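Local coordinates for protein angiotensin-converting enzyme (Anopheles gambiae, PDB 6S1Y) that probably cleaves dipeptides from the C-terminal ends of peptides as a zinc-dependent metallopeptidase of the angiotensin-converting enzyme family, at residues 221-225 with 422-426; 26-30 with 59-63. One frame throughout, in Å; residues are numbered along the deposited sequence.

In the fold
The two interactions belong to one largely helical fold and illustrate two ways in which its helices meet. Interaction 2 comes first along the chain and joins two helices that follow one another directly, 12-42 and 46-70, as an antiparallel pair near the N-terminus. Both segments of interaction 2 precede those of interaction 1, which brings together helices 203-233 and 414-429, whose contacting segments are 197 residues apart at their closest ends. No helix is shared. Their centres lie about 47 Å apart, on opposite sides of the centre of the chain, with nearest atoms about 33 Å apart, so each is an independent piece of packing within the same peptidase fold.

Interaction 1 (221-225 with 422-426)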
loop_
_atom_site.group_PDB
_atom_site.type_symbol
_atom_site.label_atom_id
_atom_site.label_comp_id
_atom_site.label_asym_id
_atom_site.label_seq_id
_atom_site.Cartn_x
_atom_site.Cartn_y
_atom_site.Cartn_z
ATOM N N LEU A 221 -5.369 -21.044 -4.606
ATOM C CA LEU A 221 -4.997 -20.748 -3.219
ATOM C C LEU A 221 -6.233 -20.477 -2.385
ATOM O O LEU A 221 -6.390 -21.021 -1.286
ATOM C CB LEU A 221 -4.070 -19.539 -3.174
ATOM C CG LEU A 221 -3.552 -19.156 -1.791
ATOM C CD1 LEU A 221 -2.772 -20.330 -1.149
ATOM C CD2 LEU A 221 -2.646 -17.907 -1.876
ATOM N N HIS A 222 -7.111 -19.592 -2.889
ATOM C CA HIS A 222 -8.426 -19.388 -2.302
ATOM C C HIS A 222 -9.117 -20.704 -1.992
ATOM O O HIS A 222 -9.731 -20.857 -0.931
ATOM C CB HIS A 222 -9.273 -18.569 -3.274
ATOM C CG HIS A 222 -10.697 -18.412 -2.864
ATOM N ND1 HIS A 222 -11.601 -19.446 -2.925
ATOM C CD2 HIS A 222 -11.372 -17.340 -2.390
ATOM C CE1 HIS A 222 -12.769 -19.024 -2.484
ATOM N NE2 HIS A 222 -12.659 -17.748 -2.161
ATOM N N ALA A 223 -9.039 -21.668 -2.904
ATOM C CA ALA A 223 -9.749 -22.931 -2.694
ATOM C C ALA A 223 -9.139 -23.729 -1.548
ATOM O O ALA A 223 -9.852 -24.381 -0.784
ATOM C CB ALA A 223 -9.735 -23.747 -3.978
ATOM N N TYR A 224 -7.815 -23.701 -1.413
ATOM C CA TYR A 224 -7.183 -24.421 -0.309
ATOM C C TYR A 224 -7.513 -23.772 1.029
ATOM O O TYR A 224 -7.895 -24.452 1.983
ATOM C CB TYR A 224 -5.675 -24.487 -0.525
ATOM C CG TYR A 224 -4.981 -25.377 0.491
ATOM C CD1 TYR A 224 -4.939 -26.745 0.305
ATOM C CD2 TYR A 224 -4.430 -24.852 1.655
ATOM C CE1 TYR A 224 -4.346 -27.578 1.230
ATOM C CE2 TYR A 224 -3.799 -25.683 2.595
ATOM C CZ TYR A 224 -3.766 -27.043 2.378
ATOM O OH TYR A 224 -3.174 -27.874 3.283
ATOM N N VAL A 225 -7.407 -22.449 1.109
ATOM C CA VAL A 225 -7.728 -21.751 2.356
ATOM C C VAL A 225 -9.159 -22.051 2.772
ATOM O O VAL A 225 -9.434 -22.376 3.935
ATOM C CB VAL A 225 -7.493 -20.234 2.203
ATOM C CG1 VAL A 225 -7.980 -19.462 3.425
ATOM C CG2 VAL A 225 -6.017 -19.958 1.965
ATOM N N TYR A 422 3.540 -21.359 0.901
ATOM C CA TYR A 422 2.163 -21.090 1.292
ATOM C C TYR A 422 2.062 -19.768 2.028
ATOM O O TYR A 422 1.266 -18.898 1.658
ATOM C CB TYR A 422 1.652 -22.227 2.164
ATOM C CG TYR A 422 0.249 -22.055 2.629
ATOM C CD1 TYR A 422 -0.827 -22.216 1.733
ATOM C CD2 TYR A 422 -0.036 -21.723 3.955
ATOM C CE1 TYR A 422 -2.139 -22.056 2.153
ATOM C CE2 TYR A 422 -1.349 -21.581 4.392
ATOM C CZ TYR A 422 -2.395 -21.741 3.480
ATOM O OH TYR A 422 -3.694 -21.592 3.879
ATOM N N ARG A 423 2.862 -19.595 3.075
ATOM C CA ARG A 423 2.866 -18.327 3.783
ATOM C C ARG A 423 3.036 -17.166 2.812
ATOM O O ARG A 423 2.293 -16.178 2.876
ATOM C CB ARG A 423 3.978 -18.303 4.838
ATOM C CG ARG A 423 4.117 -16.913 5.502
ATOM C CD ARG A 423 5.039 -16.909 6.710
ATOM N NE ARG A 423 4.372 -17.502 7.865
ATOM C CZ ARG A 423 3.538 -16.842 8.666
ATOM N NH1 ARG A 423 3.285 -15.558 8.459
ATOM N NH2 ARG A 423 2.968 -17.473 9.684
ATOM N N ALA A 424 4.014 -17.264 1.895
ATOM C CA ALA A 424 4.200 -16.161 0.956
ATOM C C ALA A 424 2.924 -15.914 0.137
ATOM O O ALA A 424 2.524 -14.765 -0.067
ATOM C CB ALA A 424 5.397 -16.428 0.035
ATOM N N GLY A 425 2.274 -16.982 -0.338
ATOM C CA GLY A 425 1.062 -16.807 -1.128
ATOM C C GLY A 425 -0.042 -16.091 -0.373
ATOM O O GLY A 425 -0.700 -15.188 -0.915
ATOM N N VAL A 426 -0.270 -16.479 0.883
ATOM C CA VAL A 426 -1.386 -15.890 1.602
ATOM C C VAL A 426 -1.035 -14.502 2.105
ATOM O O VAL A 426 -1.927 -13.736 2.474
ATOM C CB VAL A 426 -1.863 -16.783 2.765
ATOM C CG1 VAL A 426 -2.451 -18.069 2.219
ATOM C CG2 VAL A 426 -0.743 -17.101 3.745
#
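Helices 203-233 and 414-429 meet here in a buried helix-helix crossing, Leu221, Tyr224 and Val225 facing Tyr422, Gly425 and Val426. The axes of the short segments stay 11.4 Å apart and are turned by 107°, so side chains rather than backbones fill most of the interface. Leu221 divides its branches between two surfaces. Its CD1 touches CE1 of Tyr422 at 3.8 Å, while CD2 lies on the bare backbone of Gly425, 3.5 Å from the carbonyl O; with no side chain there, the leucine can come right down to the helix. The ring of Tyr422 is the centrepiece on the other side. With CG anti to the backbone N (chi1 180°), it reaches toward helix 203-233, and CE1 comes 3.6 Å from CD2 of Tyr224. The two rings meet obliquely, their planes at 76° and their centroids 5.7 Å apart. Beyond them, CG2 of Val225 packs 3.4 Å from the phenol OH of Tyr422, and also 4.0 Å from CG1 of Val426. That hydroxyl is hydrogen-bonded to Thr264 OG1, which gives this buried polar atom a partner. Helix 577-590 adds Leu583 and Leu590 against Tyr224. With aliphatic and aromatic side chains in contact, this is a steep helix crossing, one of the long-range packings of this largely helical peptidase fold.

Interaction 2 (26-30 with 59-63); sequences YQQTK and FAEVA
The backbone carbonyl O of Tyr26 accepts the helical bond from Lys30 N at 2.9 Å, and the hydroxyl of Thr29 lies close to the same oxygen. Thr29 OG1 may donate weakly to it or to Arg25 O, one turn back. This hydroxyl sits between the backbone N and the carbonyl carbon of its own residue (chi1 55°), a torsion that keeps it near the preceding turn while it also faces the second helix. There it meets the edge of the Phe59 ring, near the ring plane, 3.4 Å from CD1. Both branches of Thr29 meet Val62, the methyl CG2 reaching Val62 CG2 tip to tip at 3.5 Å.

Farther along, Phe59 makes a T-shaped pair with Tyr26. The phenylalanine presents its edge to a face of the tyrosine, CZ approaching Tyr26 CZ to 3.4 Å, with ring planes at 73° and centroids 5.0 Å apart. The methyl of Ala63 also touches the tyrosine, obliquely, its CB 4.0 Å from Tyr26 CE1. On another part of Phe59, the aliphatic stem of Lys30 runs alongside in the same direction, its CB 3.7 Å from CE1. Phe59 is thus held by Tyr26, Thr29 and Lys30 together.

The short segments run nearly antiparallel, at 164°, and belong to the consecutive helices 12-42 and 46-70, which form a helical hairpin. Val373 meets Tyr26 and Phe334 meets Lys30, so loops from later in the chain pack against helix 12-42 of this N-terminal pair.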
loop_
_atom_site.group_PDB
_atom_site.type_symbol
_atom_site.label_atom_id
_atom_site.label_comp_id
_atom_site.label_asym_id
_atom_site.label_seq_id
_atom_site.Cartn_x
_atom_site.Cartn_y
_atom_site.Cartn_z
ATOM N N TYR A 26 7.925 27.213 -5.083
ATOM C CA TYR A 26 7.058 26.041 -4.936
ATOM C C TYR A 26 7.508 25.174 -3.766
ATOM O O TYR A 26 6.703 24.786 -2.918
ATOM C CB TYR A 26 7.074 25.248 -6.254
ATOM C CG TYR A 26 5.947 24.271 -6.519
ATOM C CD1 TYR A 26 4.799 24.668 -7.189
ATOM C CD2 TYR A 26 6.061 22.930 -6.160
ATOM C CE1 TYR A 26 3.777 23.764 -7.460
ATOM C CE2 TYR A 26 5.046 22.022 -6.422
ATOM C CZ TYR A 26 3.911 22.442 -7.077
ATOM O OH TYR A 26 2.897 21.546 -7.353
ATOM N N GLN A 27 8.806 24.895 -3.686
ATOM C CA GLN A 27 9.310 23.991 -2.659
ATOM C C GLN A 27 9.032 24.507 -1.250
ATOM O O GLN A 27 8.684 23.728 -0.349
ATOM C CB GLN A 27 10.809 23.778 -2.862
ATOM C CG GLN A 27 11.466 22.986 -1.768
ATOM C CD GLN A 27 12.883 22.597 -2.117
ATOM O OE1 GLN A 27 13.341 22.807 -3.237
ATOM N NE2 GLN A 27 13.581 22.011 -1.161
ATOM N N GLN A 28 9.165 25.815 -1.036
ATOM C CA GLN A 28 9.017 26.346 0.314
ATOM C C GLN A 28 7.569 26.296 0.792
ATOM O O GLN A 28 7.312 25.929 1.948
ATOM C CB GLN A 28 9.582 27.766 0.374
ATOM C CG GLN A 28 11.096 27.768 0.143
ATOM C CD GLN A 28 11.747 29.131 0.320
ATOM O OE1 GLN A 28 11.386 29.902 1.218
ATOM N NE2 GLN A 28 12.725 29.430 -0.537
ATOM N N THR A 29 6.604 26.646 -0.061
ATOM C CA THR A 29 5.222 26.546 0.390
ATOM C C THR A 29 4.775 25.088 0.471
ATOM O O THR A 29 3.965 24.744 1.337
ATOM C CB THR A 29 4.279 27.354 -0.511
ATOM O OG1 THR A 29 4.432 26.940 -1.874
ATOM C CG2 THR A 29 4.580 28.835 -0.384
ATOM N N LYS A 30 5.307 24.211 -0.388
ATOM C CA LYS A 30 4.934 22.808 -0.268
ATOM C C LYS A 30 5.472 22.220 1.030
ATOM O O LYS A 30 4.810 21.383 1.660
ATOM C CB LYS A 30 5.426 21.985 -1.455
ATOM C CG LYS A 30 4.647 20.664 -1.600
ATOM C CD LYS A 30 5.379 19.650 -2.483
ATOM C CE LYS A 30 4.566 18.359 -2.692
ATOM N NZ LYS A 30 3.922 18.323 -4.057
ATOM N N PHE A 59 -0.654 27.092 -0.304
ATOM C CA PHE A 59 0.073 26.433 -1.375
ATOM C C PHE A 59 -0.742 26.439 -2.658
ATOM O O PHE A 59 -0.195 26.600 -3.753
ATOM C CB PHE A 59 0.432 25.006 -0.979
ATOM C CG PHE A 59 1.007 24.212 -2.107
ATOM C CD1 PHE A 59 2.323 24.374 -2.482
ATOM C CD2 PHE A 59 0.222 23.319 -2.809
ATOM C CE1 PHE A 59 2.852 23.649 -3.529
ATOM C CE2 PHE A 59 0.742 22.597 -3.858
ATOM C CZ PHE A 59 2.061 22.759 -4.214
ATOM N N ALA A 60 -2.061 26.271 -2.535
ATOM C CA ALA A 60 -2.927 26.252 -3.706
ATOM C C ALA A 60 -2.821 27.560 -4.483
ATOM O O ALA A 60 -2.724 27.550 -5.714
ATOM C CB ALA A 60 -4.380 25.993 -3.282
ATOM N N GLU A 61 -2.833 28.690 -3.774
ATOM C CA GLU A 61 -2.593 29.981 -4.410
ATOM C C GLU A 61 -1.261 29.978 -5.154
ATOM O O GLU A 61 -1.202 30.262 -6.349
ATOM C CB GLU A 61 -2.618 31.093 -3.362
ATOM C CG GLU A 61 -4.002 31.533 -2.942
ATOM C CD GLU A 61 -3.981 32.458 -1.728
ATOM O OE1 GLU A 61 -3.090 33.329 -1.648
ATOM O OE2 GLU A 61 -4.861 32.308 -0.849
ATOM N N VAL A 62 -0.171 29.659 -4.455
ATOM C CA VAL A 62 1.152 29.638 -5.074
ATOM C C VAL A 62 1.130 28.823 -6.362
ATOM O O VAL A 62 1.643 29.257 -7.400
ATOM C CB VAL A 62 2.195 29.093 -4.077
ATOM C CG1 VAL A 62 3.536 28.864 -4.770
ATOM C CG2 VAL A 62 2.352 30.033 -2.865
ATOM N N ALA A 63 0.532 27.623 -6.318
ATOM C CA ALA A 63 0.581 26.740 -7.488
ATOM C C ALA A 63 -0.221 27.311 -8.649
ATOM O O ALA A 63 0.157 27.128 -9.814
ATOM C CB ALA A 63 0.070 25.339 -7.135
#